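Local coordinates for protein glucuronoarabinoxylan endo-1,4-beta-xylanase (Clostridium papyrosolvens, PDB 4FMV) that cleaves internal beta-1,4 linkages of xylan as a family 30, subfamily 8 glycoside hydrolase, this chain being the barrel-bearing catalytic part of a longer protein, at residues A[64-69]-A[122-127]; A[83-88]-A[133-138]; A[242-247]-A[327-332]; A[350-355]-A[375-380]. All blocks are in the same frame, centred on the assembly; numbering follows the deposited sequence.

Contact 1 of 4, residues A[64-69]-A[122-127]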
loop_
_atom_site.group_PDB
_atom_site.type_symbol
_atom_site.label_atom_id
_atom_site.label_comp_id
_atom_site.label_asym_id
_atom_site.label_seq_id
_atom_site.Cartn_x
_atom_site.Cartn_y
_atom_site.Cartn_z
ATOM N N SER A 64 5.912 -20.261 -17.529
ATOM C CA SER A 64 7.274 -19.722 -17.412
ATOM C C SER A 64 7.319 -18.189 -17.369
ATOM O O SER A 64 8.164 -17.613 -16.689
ATOM C CB SER A 64 8.208 -20.282 -18.502
ATOM O OG SER A 64 7.777 -19.899 -19.799
ATOM N N LYS A 65 6.409 -17.520 -18.069
ATOM C CA LYS A 65 6.471 -16.059 -18.130
ATOM C C LYS A 65 6.010 -15.410 -16.835
ATOM O O LYS A 65 6.174 -14.187 -16.626
ATOM C CB LYS A 65 5.683 -15.525 -19.316
ATOM C CG LYS A 65 6.421 -15.751 -20.630
ATOM C CD LYS A 65 5.869 -14.857 -21.708
ATOM C CE LYS A 65 6.367 -15.258 -23.082
ATOM N NZ LYS A 65 5.629 -14.449 -24.097
ATOM N N TRP A 66 5.429 -16.241 -15.977
ATOM C CA TRP A 66 5.029 -15.846 -14.624
ATOM C C TRP A 66 6.077 -16.182 -13.552
ATOM O O TRP A 66 5.904 -15.864 -12.365
ATOM C CB TRP A 66 3.704 -16.521 -14.296
ATOM C CG TRP A 66 2.550 -15.960 -15.091
ATOM C CD1 TRP A 66 2.576 -14.876 -15.912
ATOM C CD2 TRP A 66 1.200 -16.449 -15.113
ATOM N NE1 TRP A 66 1.315 -14.651 -16.448
ATOM C CE2 TRP A 66 0.459 -15.611 -15.972
ATOM C CE3 TRP A 66 0.548 -17.517 -14.491
ATOM C CZ2 TRP A 66 -0.899 -15.808 -16.226
ATOM C CZ3 TRP A 66 -0.804 -17.708 -14.741
ATOM C CH2 TRP A 66 -1.512 -16.855 -15.608
ATOM N N SER A 67 7.162 -16.837 -13.963
ATOM C CA SER A 67 8.204 -17.249 -13.031
ATOM C C SER A 67 8.991 -16.109 -12.350
ATOM O O SER A 67 9.419 -16.272 -11.211
ATOM C CB SER A 67 9.162 -18.282 -13.652
ATOM O OG SER A 67 9.805 -17.748 -14.785
ATOM N N PRO A 68 9.268 -15.007 -13.071
ATOM C CA PRO A 68 9.973 -13.914 -12.395
ATOM C C PRO A 68 9.192 -13.382 -11.182
ATOM O O PRO A 68 9.777 -13.136 -10.136
ATOM C CB PRO A 68 10.081 -12.837 -13.483
ATOM C CG PRO A 68 10.120 -13.624 -14.773
ATOM C CD PRO A 68 9.116 -14.744 -14.517
ATOM N N GLU A 69 7.885 -13.216 -11.315
ATOM C CA GLU A 69 7.098 -12.686 -10.221
ATOM C C GLU A 69 6.883 -13.745 -9.140
ATOM O O GLU A 69 6.794 -13.416 -7.965
ATOM C CB GLU A 69 5.771 -12.109 -10.726
ATOM C CG GLU A 69 5.901 -10.786 -11.511
ATOM C CD GLU A 69 6.147 -9.593 -10.613
ATOM O OE1 GLU A 69 5.696 -8.474 -10.967
ATOM O OE2 GLU A 69 6.807 -9.765 -9.561
ATOM N N ASN A 122 -7.899 -16.884 -11.977
ATOM C CA ASN A 122 -7.793 -18.088 -11.158
ATOM C C ASN A 122 -6.535 -18.891 -11.480
ATOM O O ASN A 122 -5.979 -19.550 -10.621
ATOM C CB ASN A 122 -9.034 -18.972 -11.314
ATOM C CG ASN A 122 -10.106 -18.648 -10.303
ATOM O OD1 ASN A 122 -9.817 -18.110 -9.235
ATOM N ND2 ASN A 122 -11.350 -18.980 -10.625
ATOM N N ALA A 123 -6.085 -18.848 -12.725
ATOM C CA ALA A 123 -4.912 -19.637 -13.086
ATOM C C ALA A 123 -3.634 -19.044 -12.473
ATOM O O ALA A 123 -2.691 -19.770 -12.133
ATOM C CB ALA A 123 -4.795 -19.782 -14.625
ATOM N N TYR A 124 -3.609 -17.723 -12.341
ATOM C CA TYR A 124 -2.503 -17.036 -11.675
ATOM C C TYR A 124 -2.470 -17.390 -10.199
ATOM O O TYR A 124 -1.429 -17.749 -9.656
ATOM C CB TYR A 124 -2.623 -15.523 -11.843
ATOM C CG TYR A 124 -1.317 -14.788 -11.607
ATOM C CD1 TYR A 124 -0.353 -14.718 -12.607
ATOM C CD2 TYR A 124 -1.043 -14.170 -10.396
ATOM C CE1 TYR A 124 0.847 -14.039 -12.415
ATOM C CE2 TYR A 124 0.168 -13.501 -10.181
ATOM C CZ TYR A 124 1.106 -13.428 -11.203
ATOM O OH TYR A 124 2.318 -12.765 -11.021
ATOM N N VAL A 125 -3.613 -17.294 -9.544
ATOM C CA VAL A 125 -3.723 -17.746 -8.165
ATOM C C VAL A 125 -3.248 -19.200 -7.988
ATOM O O VAL A 125 -2.525 -19.506 -7.049
ATOM C CB VAL A 125 -5.172 -17.614 -7.693
ATOM C CG1 VAL A 125 -5.326 -18.105 -6.241
ATOM C CG2 VAL A 125 -5.635 -16.159 -7.854
ATOM N N LYS A 126 -3.661 -20.099 -8.881
ATOM C CA LYS A 126 -3.324 -21.509 -8.711
ATOM C C LYS A 126 -1.837 -21.761 -8.975
ATOM O O LYS A 126 -1.192 -22.513 -8.248
ATOM C CB LYS A 126 -4.218 -22.419 -9.560
ATOM C CG LYS A 126 -3.890 -23.922 -9.436
ATOM C CD LYS A 126 -4.737 -24.727 -10.431
ATOM C CE LYS A 126 -4.610 -26.257 -10.245
ATOM N NZ LYS A 126 -3.251 -26.773 -10.547
ATOM N N TYR A 127 -1.279 -21.124 -9.999
ATOM C CA TYR A 127 0.169 -21.216 -10.232
ATOM C C TYR A 127 0.957 -20.801 -8.988
ATOM O O TYR A 127 1.907 -21.475 -8.567
ATOM C CB TYR A 127 0.559 -20.316 -11.407
ATOM C CG TYR A 127 2.043 -20.152 -11.601
ATOM C CD1 TYR A 127 2.847 -21.246 -11.928
ATOM C CD2 TYR A 127 2.655 -18.901 -11.479
ATOM C CE1 TYR A 127 4.218 -21.106 -12.128
ATOM C CE2 TYR A 127 4.035 -18.755 -11.677
ATOM C CZ TYR A 127 4.804 -19.860 -12.001
ATOM O OH TYR A 127 6.166 -19.734 -12.188
#
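The indole of Trp66 takes the ring of Tyr124 edge-on: CD1 of Tyr124 stands over one indole face, 3.4 Å from Trp66 CD2. With the centroids of the tyrosine ring and the six-membered ring of Trp66 4.7 Å apart and their planes at 70°, this is a T-shaped (edge-to-face) pair. The ring of Phe63 also meets the indole, nearly parallel to it. Near the indole plane, at its edge, lie Ala123 O, 3.8 Å from Trp66 CZ3, and Tyr127 CD2. Tyr127 approaches obliquely, CE2 standing 3.5 Å from Trp66 CB, while its OH ends 3.3 Å from Ser67 CA. Because both tyrosines leave helix 114-130 with CG anti to the backbone N (chi1 -160° in Tyr124, 171° in Tyr127), their rings reach across to the tryptophan from two directions, Tyr124 over the face and Tyr127 at the edge. The Tyr124 ring also extends past the indole, bringing its OH to 3.5 Å from Glu69 CB. The polar groups nearby are turned to other partners: Trp66 NE1 bonds to Glu51 O, and the bent Glu69 side chain carries its carboxylate off to Ser23 OG and Arg49 N. Between helices 67-78 and 114-130, neighbours on the barrel's outer layer, cohesion therefore rests on van der Waals contact and the electrostatics of a C-H edge over a pi face, while the N-H bond to Glu51 O probably helps to fix the indole's rotation.

Contact 2 of 4, residues A[83-88]-A[133-138]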
loop_
_atom_site.group_PDB
_atom_site.type_symbol
_atom_site.label_atom_id
_atom_site.label_comp_id
_atom_site.label_asym_id
_atom_site.label_seq_id
_atom_site.Cartn_x
_atom_site.Cartn_y
_atom_site.Cartn_z
ATOM N N VAL A 83 1.377 -11.094 -0.260
ATOM C CA VAL A 83 1.613 -10.825 -1.682
ATOM C C VAL A 83 0.288 -10.679 -2.388
ATOM O O VAL A 83 -0.603 -11.508 -2.203
ATOM C CB VAL A 83 2.384 -12.006 -2.371
ATOM C CG1 VAL A 83 2.693 -11.672 -3.812
ATOM C CG2 VAL A 83 3.652 -12.349 -1.617
ATOM N N PHE A 84 0.148 -9.635 -3.195
ATOM C CA PHE A 84 -1.024 -9.519 -4.059
ATOM C C PHE A 84 -0.597 -9.198 -5.480
ATOM O O PHE A 84 0.576 -8.907 -5.719
ATOM C CB PHE A 84 -2.060 -8.520 -3.527
ATOM C CG PHE A 84 -1.672 -7.056 -3.687
ATOM C CD1 PHE A 84 -0.748 -6.465 -2.829
ATOM C CD2 PHE A 84 -2.286 -6.264 -4.642
ATOM C CE1 PHE A 84 -0.431 -5.118 -2.943
ATOM C CE2 PHE A 84 -1.990 -4.911 -4.760
ATOM C CZ PHE A 84 -1.048 -4.336 -3.912
ATOM N N ALA A 85 -1.535 -9.300 -6.421
ATOM C CA ALA A 85 -1.231 -9.150 -7.847
ATOM C C ALA A 85 -2.262 -8.278 -8.552
ATOM O O ALA A 85 -3.463 -8.417 -8.281
ATOM C CB ALA A 85 -1.173 -10.537 -8.518
ATOM N N SER A 86 -1.804 -7.389 -9.444
ATOM C CA SER A 86 -2.721 -6.589 -10.282
ATOM C C SER A 86 -2.363 -6.809 -11.758
ATOM O O SER A 86 -1.164 -6.844 -12.107
ATOM C CB SER A 86 -2.495 -5.099 -9.988
ATOM O OG SER A 86 -2.639 -4.771 -8.605
ATOM N N PRO A 87 -3.380 -7.004 -12.621
ATOM C CA PRO A 87 -3.316 -6.935 -14.090
ATOM C C PRO A 87 -3.435 -5.509 -14.673
ATOM O O PRO A 87 -4.338 -4.763 -14.248
ATOM C CB PRO A 87 -4.505 -7.802 -14.506
ATOM C CG PRO A 87 -5.576 -7.531 -13.353
ATOM C CD PRO A 87 -4.779 -6.984 -12.147
ATOM N N TRP A 88 -2.595 -5.148 -15.644
ATOM C CA TRP A 88 -2.845 -4.006 -16.530
ATOM C C TRP A 88 -3.700 -4.325 -17.750
ATOM O O TRP A 88 -4.396 -3.462 -18.263
ATOM C CB TRP A 88 -1.547 -3.350 -17.003
ATOM C CG TRP A 88 -0.868 -2.425 -16.042
ATOM C CD1 TRP A 88 -0.514 -1.110 -16.267
ATOM C CD2 TRP A 88 -0.379 -2.754 -14.730
ATOM N NE1 TRP A 88 0.160 -0.612 -15.163
ATOM C CE2 TRP A 88 0.247 -1.595 -14.214
ATOM C CE3 TRP A 88 -0.423 -3.910 -13.946
ATOM C CZ2 TRP A 88 0.809 -1.564 -12.932
ATOM C CZ3 TRP A 88 0.145 -3.882 -12.692
ATOM C CH2 TRP A 88 0.764 -2.711 -12.199
ATOM N N VAL A 133 3.161 -20.149 -2.800
ATOM C CA VAL A 133 2.780 -18.799 -2.401
ATOM C C VAL A 133 1.255 -18.720 -2.365
ATOM O O VAL A 133 0.591 -18.917 -3.394
ATOM C CB VAL A 133 3.363 -17.745 -3.389
ATOM C CG1 VAL A 133 2.788 -16.337 -3.133
ATOM C CG2 VAL A 133 4.883 -17.749 -3.323
ATOM N N ASP A 134 0.674 -18.448 -1.203
ATOM C CA ASP A 134 -0.768 -18.276 -1.187
ATOM C C ASP A 134 -1.024 -16.780 -1.348
ATOM O O ASP A 134 -0.805 -15.984 -0.413
ATOM C CB ASP A 134 -1.359 -18.802 0.133
ATOM C CG ASP A 134 -1.281 -20.341 0.255
ATOM O OD1 ASP A 134 -1.267 -21.030 -0.791
ATOM O OD2 ASP A 134 -1.247 -20.864 1.400
ATOM N N LEU A 135 -1.515 -16.395 -2.525
ATOM C CA LEU A 135 -1.748 -14.978 -2.808
ATOM C C LEU A 135 -2.755 -14.418 -1.828
ATOM O O LEU A 135 -3.812 -15.020 -1.628
ATOM C CB LEU A 135 -2.328 -14.784 -4.199
ATOM C CG LEU A 135 -1.437 -14.599 -5.407
ATOM C CD1 LEU A 135 -2.341 -14.122 -6.563
ATOM C CD2 LEU A 135 -0.296 -13.624 -5.122
ATOM N N TYR A 136 -2.458 -13.253 -1.261
ATOM C CA TYR A 136 -3.391 -12.630 -0.325
ATOM C C TYR A 136 -4.645 -12.139 -1.041
ATOM O O TYR A 136 -5.751 -12.311 -0.548
ATOM C CB TYR A 136 -2.726 -11.470 0.445
ATOM C CG TYR A 136 -3.556 -10.996 1.615
ATOM C CD1 TYR A 136 -3.424 -11.588 2.858
ATOM C CD2 TYR A 136 -4.504 -9.988 1.462
ATOM C CE1 TYR A 136 -4.192 -11.184 3.934
ATOM C CE2 TYR A 136 -5.279 -9.579 2.527
ATOM C CZ TYR A 136 -5.112 -10.178 3.756
ATOM O OH TYR A 136 -5.876 -9.780 4.810
ATOM N N ALA A 137 -4.460 -11.496 -2.193
ATOM C CA ALA A 137 -5.572 -10.956 -2.968
ATOM C C ALA A 137 -5.151 -10.793 -4.424
ATOM O O ALA A 137 -3.955 -10.737 -4.735
ATOM C CB ALA A 137 -6.016 -9.583 -2.401
ATOM N N ILE A 138 -6.136 -10.710 -5.313
ATOM C CA ILE A 138 -5.874 -10.459 -6.715
ATOM C C ILE A 138 -6.841 -9.387 -7.224
ATOM O O ILE A 138 -8.017 -9.405 -6.861
ATOM C CB ILE A 138 -5.973 -11.764 -7.545
ATOM C CG1 ILE A 138 -5.368 -11.558 -8.949
ATOM C CG2 ILE A 138 -7.436 -12.286 -7.584
ATOM C CD1 ILE A 138 -5.005 -12.892 -9.656
HETATM O O HOH W 1 0.342 -13.875 0.465
#
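Val83 and Leu135 meet at an oblique angle, each offering a methyl: Leu135 CD2 lies 3.8 Å from Val83 CG1 and also rests against the carbonyl oxygen of Val83. The valine can do this because its CG1 is anti to the backbone N (chi1 -176°), while its other methyl, CG2, faces Val133 CG1. Further along, side chains sort onto two faces. Phe84 and Ala137 share one, their CB atoms 4.2 Å apart, and the phenylalanine ring turns away to meet Trp229 edge-to-face. Ala85 and Ile138 share the other, with Ala85 CB 4.3 Å from Ile138 CG1, and this face is backed by helix 114-130 through Tyr124, Leu121 and Val125. The backbones supply the polar cohesion. Tyr136 N donates to Val83 O at 2.7 Å, and Ala85 N reaches Ala137 O in a longer bond of 3.3 Å. Ahead of them a water accepts from Val83 N and donates to Asp134 O, 2.6 Å away, bridging the chains before they come together. Beyond the pairing, Ser86 OG bonds to Glu177 and Arg47. Parallel strands 82-86 and 137-139, with helix 114-130 packed on their outer face in the crossover between them, form a beta-alpha-beta unit of the (beta/alpha)8 barrel characteristic of family 30 glycoside hydrolases.

Contact 3 of 4, residues A[242-247]-A[327-332]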
loop_
_atom_site.group_PDB
_atom_site.type_symbol
_atom_site.label_atom_id
_atom_site.label_comp_id
_atom_site.label_asym_id
_atom_site.label_seq_id
_atom_site.Cartn_x
_atom_site.Cartn_y
_atom_site.Cartn_z
ATOM N N ASN A 242 10.331 16.133 -1.667
ATOM C CA ASN A 242 9.669 14.844 -1.904
ATOM C C ASN A 242 9.741 13.867 -0.738
ATOM O O ASN A 242 8.826 13.090 -0.539
ATOM C CB ASN A 242 10.174 14.182 -3.183
ATOM C CG ASN A 242 9.525 14.773 -4.419
ATOM O OD1 ASN A 242 8.320 15.038 -4.422
ATOM N ND2 ASN A 242 10.315 15.008 -5.463
ATOM N N ILE A 243 10.837 13.903 0.016
ATOM C CA ILE A 243 10.918 13.181 1.271
ATOM C C ILE A 243 9.760 13.625 2.185
ATOM O O ILE A 243 9.080 12.794 2.782
ATOM C CB ILE A 243 12.297 13.405 1.970
ATOM C CG1 ILE A 243 13.434 12.865 1.090
ATOM C CG2 ILE A 243 12.346 12.696 3.306
ATOM C CD1 ILE A 243 13.162 11.489 0.530
ATOM N N MET A 244 9.543 14.937 2.298
ATOM C CA MET A 244 8.445 15.464 3.121
ATOM C C MET A 244 7.064 15.206 2.508
ATOM O O MET A 244 6.112 14.864 3.215
ATOM C CB MET A 244 8.626 16.960 3.356
ATOM C CG MET A 244 9.860 17.304 4.190
ATOM S SD MET A 244 9.705 16.609 5.842
ATOM C CE MET A 244 10.701 15.119 5.739
ATOM N N ASN A 245 6.950 15.379 1.195
ATOM C CA ASN A 245 5.698 15.084 0.516
ATOM C C ASN A 245 5.278 13.657 0.762
ATOM O O ASN A 245 4.103 13.389 0.974
ATOM C CB ASN A 245 5.824 15.292 -0.986
ATOM C CG ASN A 245 5.838 16.746 -1.362
ATOM O OD1 ASN A 245 5.302 17.588 -0.640
ATOM N ND2 ASN A 245 6.450 17.056 -2.500
ATOM N N MET A 246 6.249 12.746 0.704
ATOM C CA MET A 246 5.976 11.311 0.856
ATOM C C MET A 246 5.682 10.956 2.310
ATOM O O MET A 246 4.737 10.229 2.574
ATOM C CB MET A 246 7.123 10.452 0.305
ATOM C CG MET A 246 6.966 8.954 0.542
ATOM S SD MET A 246 8.361 7.992 -0.111
ATOM C CE MET A 246 7.922 6.354 0.484
ATOM N N SER A 247 6.478 11.488 3.238
ATOM C CA SER A 247 6.234 11.299 4.681
ATOM C C SER A 247 4.810 11.715 4.996
ATOM O O SER A 247 4.045 10.955 5.586
ATOM C CB SER A 247 7.198 12.152 5.518
ATOM O OG SER A 247 8.550 11.684 5.432
ATOM N N ILE A 327 6.342 13.673 12.094
ATOM C CA ILE A 327 6.943 14.313 10.935
ATOM C C ILE A 327 7.036 15.811 11.184
ATOM O O ILE A 327 6.056 16.416 11.584
ATOM C CB ILE A 327 6.079 14.086 9.675
ATOM C CG1 ILE A 327 5.920 12.587 9.392
ATOM C CG2 ILE A 327 6.691 14.820 8.463
ATOM C CD1 ILE A 327 4.702 12.221 8.564
ATOM N N ASN A 328 8.217 16.403 10.998
ATOM C CA ASN A 328 8.343 17.863 11.066
ATOM C C ASN A 328 8.739 18.412 9.696
ATOM O O ASN A 328 9.896 18.284 9.296
ATOM C CB ASN A 328 9.391 18.250 12.120
ATOM C CG ASN A 328 9.721 19.734 12.113
ATOM O OD1 ASN A 328 8.942 20.558 11.620
ATOM N ND2 ASN A 328 10.880 20.088 12.681
ATOM N N THR A 329 7.799 19.061 9.003
ATOM C CA THR A 329 8.056 19.564 7.646
ATOM C C THR A 329 8.612 20.981 7.697
ATOM O O THR A 329 8.917 21.579 6.656
ATOM C CB THR A 329 6.781 19.572 6.753
ATOM O OG1 THR A 329 5.835 20.524 7.266
ATOM C CG2 THR A 329 6.121 18.205 6.716
ATOM N N GLY A 330 8.732 21.520 8.908
ATOM C CA GLY A 330 9.353 22.821 9.130
ATOM C C GLY A 330 10.857 22.853 8.866
ATOM O O GLY A 330 11.550 21.818 8.882
ATOM N N THR A 331 11.375 24.051 8.631
ATOM C CA THR A 331 12.793 24.208 8.325
ATOM C C THR A 331 13.634 24.413 9.576
ATOM O O THR A 331 14.832 24.669 9.487
ATOM C CB THR A 331 13.027 25.396 7.371
ATOM O OG1 THR A 331 12.637 26.603 8.031
ATOM C CG2 THR A 331 12.208 25.226 6.106
ATOM N N ALA A 332 12.998 24.340 10.742
ATOM C CA ALA A 332 13.717 24.410 12.004
ATOM C C ALA A 332 13.294 23.268 12.919
ATOM O O ALA A 332 12.122 22.869 12.935
ATOM C CB ALA A 332 13.477 25.742 12.674
#
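Met244 folds back at chi2 (-63°) and bends again at chi3, a hooked shape that sets its sulfur against the turn after strand 321-328, with SD 3.8 Å from Thr329 CA and equally near Asn328 O. Thr329 CG2 adds a methyl contact to the same sulfur. Ile327 has CG2 anti to its amide nitrogen and an extended chi2 of 157°, a combination that lets both of its methyls close on Ser247: CD1 is 3.9 Å from Ser247 CB, with CG2 at a like distance. CD1 also comes within 3.3 Å of Ser247 O. The serine hydroxyl is directed back into the helix, where OG donates to Ile243 O at 2.9 Å, and its CB faces the isoleucine. That carbonyl also receives Ser247 N, the two donors coming from opposite faces of its plane. Across from the helix, the turn is shaped by Asn328, whose OD1 accepts from Gly330 N at 2.9 Å in an Asx turn. Its ND2 donates to Ala332 O at 3.1 Å, in the amide plane, and also bonds to Leu376 O, so one amide braces several backbone groups. Val286 and Ile381 pack round Ser247 and complete the apolar seam. The contact thus sets a barrel helix, 240-255, against the end of strand 321-328 and the turn after it in the side beta domain, an association typical of family 30, where a (beta/alpha)8 barrel carries such a domain alongside.

Contact 4 of 4, residues A[350-355]-A[375-380]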
loop_
_atom_site.group_PDB
_atom_site.type_symbol
_atom_site.label_atom_id
_atom_site.label_comp_id
_atom_site.label_asym_id
_atom_site.label_seq_id
_atom_site.Cartn_x
_atom_site.Cartn_y
_atom_site.Cartn_z
ATOM N N SER A 350 14.430 5.847 19.050
ATOM C CA SER A 350 13.962 6.589 17.900
ATOM C C SER A 350 14.792 6.260 16.675
ATOM O O SER A 350 15.924 5.790 16.778
ATOM C CB SER A 350 14.038 8.081 18.172
ATOM O OG SER A 350 15.380 8.497 18.258
ATOM N N TYR A 351 14.212 6.506 15.517
ATOM C CA TYR A 351 14.880 6.264 14.252
ATOM C C TYR A 351 14.465 7.419 13.382
ATOM O O TYR A 351 13.265 7.746 13.340
ATOM C CB TYR A 351 14.394 4.951 13.634
ATOM C CG TYR A 351 14.670 3.739 14.492
ATOM C CD1 TYR A 351 15.880 3.063 14.399
ATOM C CD2 TYR A 351 13.730 3.282 15.406
ATOM C CE1 TYR A 351 16.148 1.962 15.183
ATOM C CE2 TYR A 351 13.990 2.170 16.199
ATOM C CZ TYR A 351 15.205 1.522 16.084
ATOM O OH TYR A 351 15.473 0.412 16.850
ATOM N N VAL A 352 15.421 8.033 12.680
ATOM C CA VAL A 352 15.109 9.268 11.964
ATOM C C VAL A 352 15.553 9.235 10.520
ATOM O O VAL A 352 16.627 8.730 10.211
ATOM C CB VAL A 352 15.709 10.518 12.677
ATOM C CG1 VAL A 352 17.212 10.448 12.699
ATOM C CG2 VAL A 352 15.248 11.824 11.994
ATOM N N THR A 353 14.716 9.769 9.637
ATOM C CA THR A 353 15.093 9.979 8.245
ATOM C C THR A 353 14.968 11.471 7.907
ATOM O O THR A 353 13.927 12.093 8.140
ATOM C CB THR A 353 14.234 9.148 7.287
ATOM O OG1 THR A 353 14.471 7.744 7.502
ATOM C CG2 THR A 353 14.565 9.488 5.833
ATOM N N ASP A 354 16.043 12.037 7.386
ATOM C CA ASP A 354 16.076 13.436 6.958
ATOM C C ASP A 354 17.141 13.575 5.855
ATOM O O ASP A 354 17.549 12.561 5.267
ATOM C CB ASP A 354 16.269 14.414 8.138
ATOM C CG ASP A 354 17.687 14.444 8.663
ATOM O OD1 ASP A 354 18.484 13.569 8.275
ATOM O OD2 ASP A 354 18.000 15.343 9.479
ATOM N N SER A 355 17.524 14.806 5.514
ATOM C CA SER A 355 18.490 15.022 4.445
ATOM C C SER A 355 19.788 14.213 4.607
ATOM O O SER A 355 20.362 13.794 3.614
ATOM C CB SER A 355 18.809 16.513 4.259
ATOM O OG SER A 355 19.569 17.018 5.345
ATOM N N GLN A 375 13.259 16.211 20.473
ATOM C CA GLN A 375 13.553 17.151 19.398
ATOM C C GLN A 375 13.197 16.504 18.067
ATOM O O GLN A 375 13.654 15.413 17.775
ATOM C CB GLN A 375 15.046 17.477 19.383
ATOM C CG GLN A 375 15.506 18.274 20.591
ATOM C CD GLN A 375 14.899 19.659 20.610
ATOM O OE1 GLN A 375 14.105 19.985 21.497
ATOM N NE2 GLN A 375 15.254 20.482 19.612
ATOM N N LEU A 376 12.385 17.174 17.260
ATOM C CA LEU A 376 12.127 16.717 15.894
ATOM C C LEU A 376 12.937 17.591 14.932
ATOM O O LEU A 376 12.667 18.792 14.809
ATOM C CB LEU A 376 10.638 16.826 15.559
ATOM C CG LEU A 376 9.644 16.201 16.537
ATOM C CD1 LEU A 376 8.210 16.473 16.069
ATOM C CD2 LEU A 376 9.921 14.695 16.695
ATOM N N PRO A 377 13.946 17.005 14.263
ATOM C CA PRO A 377 14.775 17.804 13.356
ATOM C C PRO A 377 13.958 18.457 12.232
ATOM O O PRO A 377 12.865 17.974 11.892
ATOM C CB PRO A 377 15.754 16.775 12.787
ATOM C CG PRO A 377 15.854 15.714 13.876
ATOM C CD PRO A 377 14.439 15.617 14.394
ATOM N N ALA A 378 14.480 19.548 11.674
ATOM C CA ALA A 378 13.869 20.193 10.515
ATOM C C ALA A 378 13.659 19.173 9.416
ATOM O O ALA A 378 14.513 18.330 9.196
ATOM C CB ALA A 378 14.758 21.341 9.999
ATOM N N GLN A 379 12.517 19.245 8.740
ATOM C CA GLN A 379 12.245 18.415 7.574
ATOM C C GLN A 379 12.668 16.941 7.774
ATOM O O GLN A 379 13.509 16.407 7.055
ATOM C CB GLN A 379 12.905 19.045 6.337
ATOM C CG GLN A 379 12.322 20.419 5.990
ATOM C CD GLN A 379 13.080 21.121 4.867
ATOM O OE1 GLN A 379 14.279 21.386 4.976
ATOM N NE2 GLN A 379 12.384 21.401 3.770
ATOM N N SER A 380 12.023 16.284 8.731
ATOM C CA SER A 380 12.428 14.965 9.168
ATOM C C SER A 380 11.189 14.170 9.512
ATOM O O SER A 380 10.126 14.736 9.838
ATOM C CB SER A 380 13.279 15.085 10.434
ATOM O OG SER A 380 12.446 15.370 11.552
HETATM O O HOH W 2 17.143 17.752 9.499
HETATM O O HOH W 3 15.885 17.101 6.032
#
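Val352, Asp354 and Ser380 meet at a G1 beta bulge in the side beta domain, where strand 380-387 pairs with strand 321-328: Gln379 and Ser380 together face Asn328, and Gln379 takes the positive phi (44°) usual at the first position of such a bulge. The apolar contacts are few. Val352 swings CG2 opposite its own N across the CA-CB bond, which directs that methyl at Ser380 CB, 4.1 Å away, and at the ring of Pro377, whose CG lies 4.4 Å from it. Asp354 contributes its CB, packed 3.8 Å from Ser380 CB and also close to Gln379 O. Backbone contact comes from a C-H donor, Ser380 CA standing 3.4 Å from Thr353 O where the two strands begin to run together; Thr353 then bonds through its backbone to Ile381. Water does the polar joining. One molecule donates both to Asp354 OD2 and to Ala378 O, and a second accepts from Ser355 N while donating to Gln379 O, so two carbonyls of the 375-380 turn are tied through water to the 350-355 segment. The charge of Asp354 has a further partner in Arg357, which forms a salt bridge with OD2 and also lies against Pro377 and Val352; this would probably favour the ionised carboxylate. Hydrogen bonding inside the turn tightens it. Ser380 has its hydroxyl between the backbone N and the carbonyl carbon (chi1 75°), and from there OG donates to Pro377 O at 2.7 Å, lying above the plane of that carbonyl.

Overall arrangement
From the N terminus, contact 1 opens at residues 64-69, and contact 2 opens at 83-88 before contact 1 closes at 122-127 and contact 2 at 133-138. The two loops therefore cross, and they touch through Tyr124 against Ala85, joining the outer helices to the strand layer of the barrel. Contact 3 follows in series, closing a long loop from barrel helix 240-255 to the side beta domain, its centre about 32 Å from that of contact 2. Contact 4 comes last, a short loop within the side domain. It adjoins contact 3, where Asn328 N lies 2.8 Å from Ser380 O, probably a hydrogen bond.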